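Malonyl CoA-acyl carrier protein transacylase (Clostridium perfringens, PDB 3PTW) probably transfers the malonyl group from malonyl-CoA to acyl carrier protein, supplying the extender unit for fatty acid synthesis. Local coordinates at residues G5-G10 against E260-S265. Sequence-based numbering, arbitrary orientation.
Sequences GFLFAG and EKMIES
Lys261 O, the carbonyl one residue before the Met262 that meets Gly5 and Leu7, is gripped twice by Ser265. Ser265 N gives it the regular helical bond at 2.8 Å, while Ser265 OG reaches the same Lys261 O at 2.6 Å from the opposite face of the carbonyl plane. Serine suits this last turn because its short hydroxyl can fold back on the backbone where the helix runs out. On the outer side of the same turn Lys261 NZ forms a salt bridge with Glu264 OE1 (2.7 Å), approaching from above the carboxylate plane; long charged chains suit this flank, which is turned from the strand, because their ends can pair across one turn of the helix.

The contact itself is apolar and rests on Met262. Its chain runs out extended through chi2 and then bends at the sulfur (chi3 79°), which turns CE onto the strand backbone, 3.8 Å from Gly5 CA and 4.0 Å from Phe6 O. Methionine is long and flexible enough to span the gap, and Gly5, lacking a side chain, lets the methyl lie directly against its CA. Two residues along from Gly5, Leu7 CD2 meets Met262 SD at 4.0 Å, a branched methyl set obliquely against the thioether.

Strand 5-8 and helix 260-264 run nearly antiparallel (163°), their axes 10.5 Å apart. The helix covers one face of the parallel strands, as in an alpha/beta sandwich, and leads through a short loop into strand 269-273. Strand 4-8 lies between this strand and 86-89, and Met262 also touches Phe270 and Cys88 on them. Leu7 lies near, without touching, a Gly89-Ser91-Gly93 pattern consistent with the nucleophile elbow of acyl transferases. On the other face of the sheet Phe6 and Phe8 both meet His100 of helix 93-100.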
loop_
_atom_site.group_PDB
_atom_site.type_symbol
_atom_site.label_atom_id
_atom_site.label_comp_id
_atom_site.label_asym_id
_atom_site.label_seq_id
_atom_site.Cartn_x
_atom_site.Cartn_y
_atom_site.Cartn_z
ATOM N N GLY A 5 -13.390 -7.837 -2.813
ATOM C CA GLY A 5 -12.191 -7.526 -2.019
ATOM C C GLY A 5 -11.711 -6.095 -2.247
ATOM O O GLY A 5 -11.652 -5.638 -3.386
ATOM N N PHE A 6 -11.374 -5.376 -1.173
ATOM C CA PHE A 6 -10.912 -3.975 -1.290
ATOM C C PHE A 6 -9.381 -3.913 -1.330
ATOM O O PHE A 6 -8.701 -4.607 -0.568
ATOM C CB PHE A 6 -11.395 -3.111 -0.116
ATOM C CG PHE A 6 -12.862 -2.727 -0.165
ATOM C CD1 PHE A 6 -13.605 -2.831 -1.328
ATOM C CD2 PHE A 6 -13.474 -2.201 0.967
ATOM C CE1 PHE A 6 -14.959 -2.453 -1.351
ATOM C CE2 PHE A 6 -14.826 -1.812 0.952
ATOM C CZ PHE A 6 -15.560 -1.938 -0.203
ATOM N N LEU A 7 -8.852 -3.072 -2.208
ATOM C CA LEU A 7 -7.411 -2.839 -2.280
ATOM C C LEU A 7 -7.199 -1.350 -2.077
ATOM O O LEU A 7 -7.842 -0.527 -2.739
ATOM C CB LEU A 7 -6.833 -3.271 -3.638
ATOM C CG LEU A 7 -7.056 -4.713 -4.109
ATOM C CD1 LEU A 7 -6.552 -4.886 -5.524
ATOM C CD2 LEU A 7 -6.434 -5.750 -3.181
ATOM N N PHE A 8 -6.326 -0.997 -1.149
ATOM C CA PHE A 8 -6.117 0.420 -0.864
ATOM C C PHE A 8 -4.796 0.900 -1.413
ATOM O O PHE A 8 -3.752 0.278 -1.168
ATOM C CB PHE A 8 -6.247 0.696 0.631
ATOM C CG PHE A 8 -7.609 0.367 1.174
ATOM C CD1 PHE A 8 -8.677 1.258 0.990
ATOM C CD2 PHE A 8 -7.836 -0.843 1.829
ATOM C CE1 PHE A 8 -9.941 0.958 1.461
ATOM C CE2 PHE A 8 -9.109 -1.164 2.310
ATOM C CZ PHE A 8 -10.171 -0.259 2.126
ATOM N N ALA A 9 -4.865 2.009 -2.152
ATOM C CA ALA A 9 -3.698 2.640 -2.791
ATOM C C ALA A 9 -2.615 3.024 -1.806
ATOM O O ALA A 9 -2.895 3.275 -0.626
ATOM C CB ALA A 9 -4.126 3.858 -3.564
ATOM N N GLY A 10 -1.382 3.106 -2.298
ATOM C CA GLY A 10 -0.237 3.397 -1.444
ATOM C C GLY A 10 0.726 4.419 -2.016
ATOM O O GLY A 10 0.392 5.170 -2.955
ATOM N N GLU A 260 -3.346 -13.720 -3.965
ATOM C CA GLU A 260 -3.568 -15.154 -4.141
ATOM C C GLU A 260 -4.490 -15.693 -3.040
ATOM O O GLU A 260 -5.449 -16.413 -3.318
ATOM C CB GLU A 260 -2.195 -15.877 -4.147
ATOM C CG GLU A 260 -1.946 -16.831 -5.318
ATOM C CD GLU A 260 -0.612 -16.566 -6.070
ATOM O OE1 GLU A 260 -0.669 -16.428 -7.315
ATOM O OE2 GLU A 260 0.472 -16.503 -5.446
ATOM N N LYS A 261 -4.203 -15.327 -1.791
ATOM C CA LYS A 261 -5.017 -15.732 -0.651
ATOM C C LYS A 261 -6.420 -15.137 -0.695
ATOM O O LYS A 261 -7.405 -15.805 -0.351
ATOM C CB LYS A 261 -4.321 -15.392 0.670
ATOM C CG LYS A 261 -3.171 -16.332 1.012
ATOM C CD LYS A 261 -3.686 -17.674 1.517
ATOM C CE LYS A 261 -2.585 -18.725 1.472
ATOM N NZ LYS A 261 -2.541 -19.425 0.149
ATOM N N MET A 262 -6.515 -13.885 -1.140
ATOM C CA MET A 262 -7.812 -13.242 -1.291
ATOM C C MET A 262 -8.668 -14.056 -2.262
ATOM O O MET A 262 -9.832 -14.326 -1.985
ATOM C CB MET A 262 -7.663 -11.783 -1.754
ATOM C CG MET A 262 -7.167 -10.846 -0.657
ATOM S SD MET A 262 -7.002 -9.112 -1.122
ATOM C CE MET A 262 -8.718 -8.569 -1.016
ATOM N N ILE A 263 -8.074 -14.441 -3.394
ATOM C CA ILE A 263 -8.750 -15.253 -4.406
ATOM C C ILE A 263 -9.110 -16.638 -3.858
ATOM O O ILE A 263 -10.224 -17.113 -4.082
ATOM C CB ILE A 263 -7.913 -15.358 -5.712
ATOM C CG1 ILE A 263 -7.858 -13.983 -6.390
ATOM C CG2 ILE A 263 -8.464 -16.466 -6.653
ATOM C CD1 ILE A 263 -7.078 -13.925 -7.688
ATOM N N GLU A 264 -8.169 -17.263 -3.146
ATOM C CA GLU A 264 -8.417 -18.516 -2.413
ATOM C C GLU A 264 -9.657 -18.391 -1.544
ATOM O O GLU A 264 -10.497 -19.278 -1.510
ATOM C CB GLU A 264 -7.234 -18.836 -1.505
ATOM C CG GLU A 264 -6.512 -20.122 -1.802
ATOM C CD GLU A 264 -5.522 -20.484 -0.697
ATOM O OE1 GLU A 264 -4.394 -20.902 -1.039
ATOM O OE2 GLU A 264 -5.863 -20.323 0.505
ATOM N N SER A 265 -9.755 -17.257 -0.860
ATOM C CA SER A 265 -10.830 -16.964 0.072
ATOM C C SER A 265 -12.132 -16.609 -0.634
ATOM O O SER A 265 -13.133 -16.321 0.022
ATOM C CB SER A 265 -10.410 -15.826 1.002
ATOM O OG SER A 265 -9.154 -16.117 1.609
#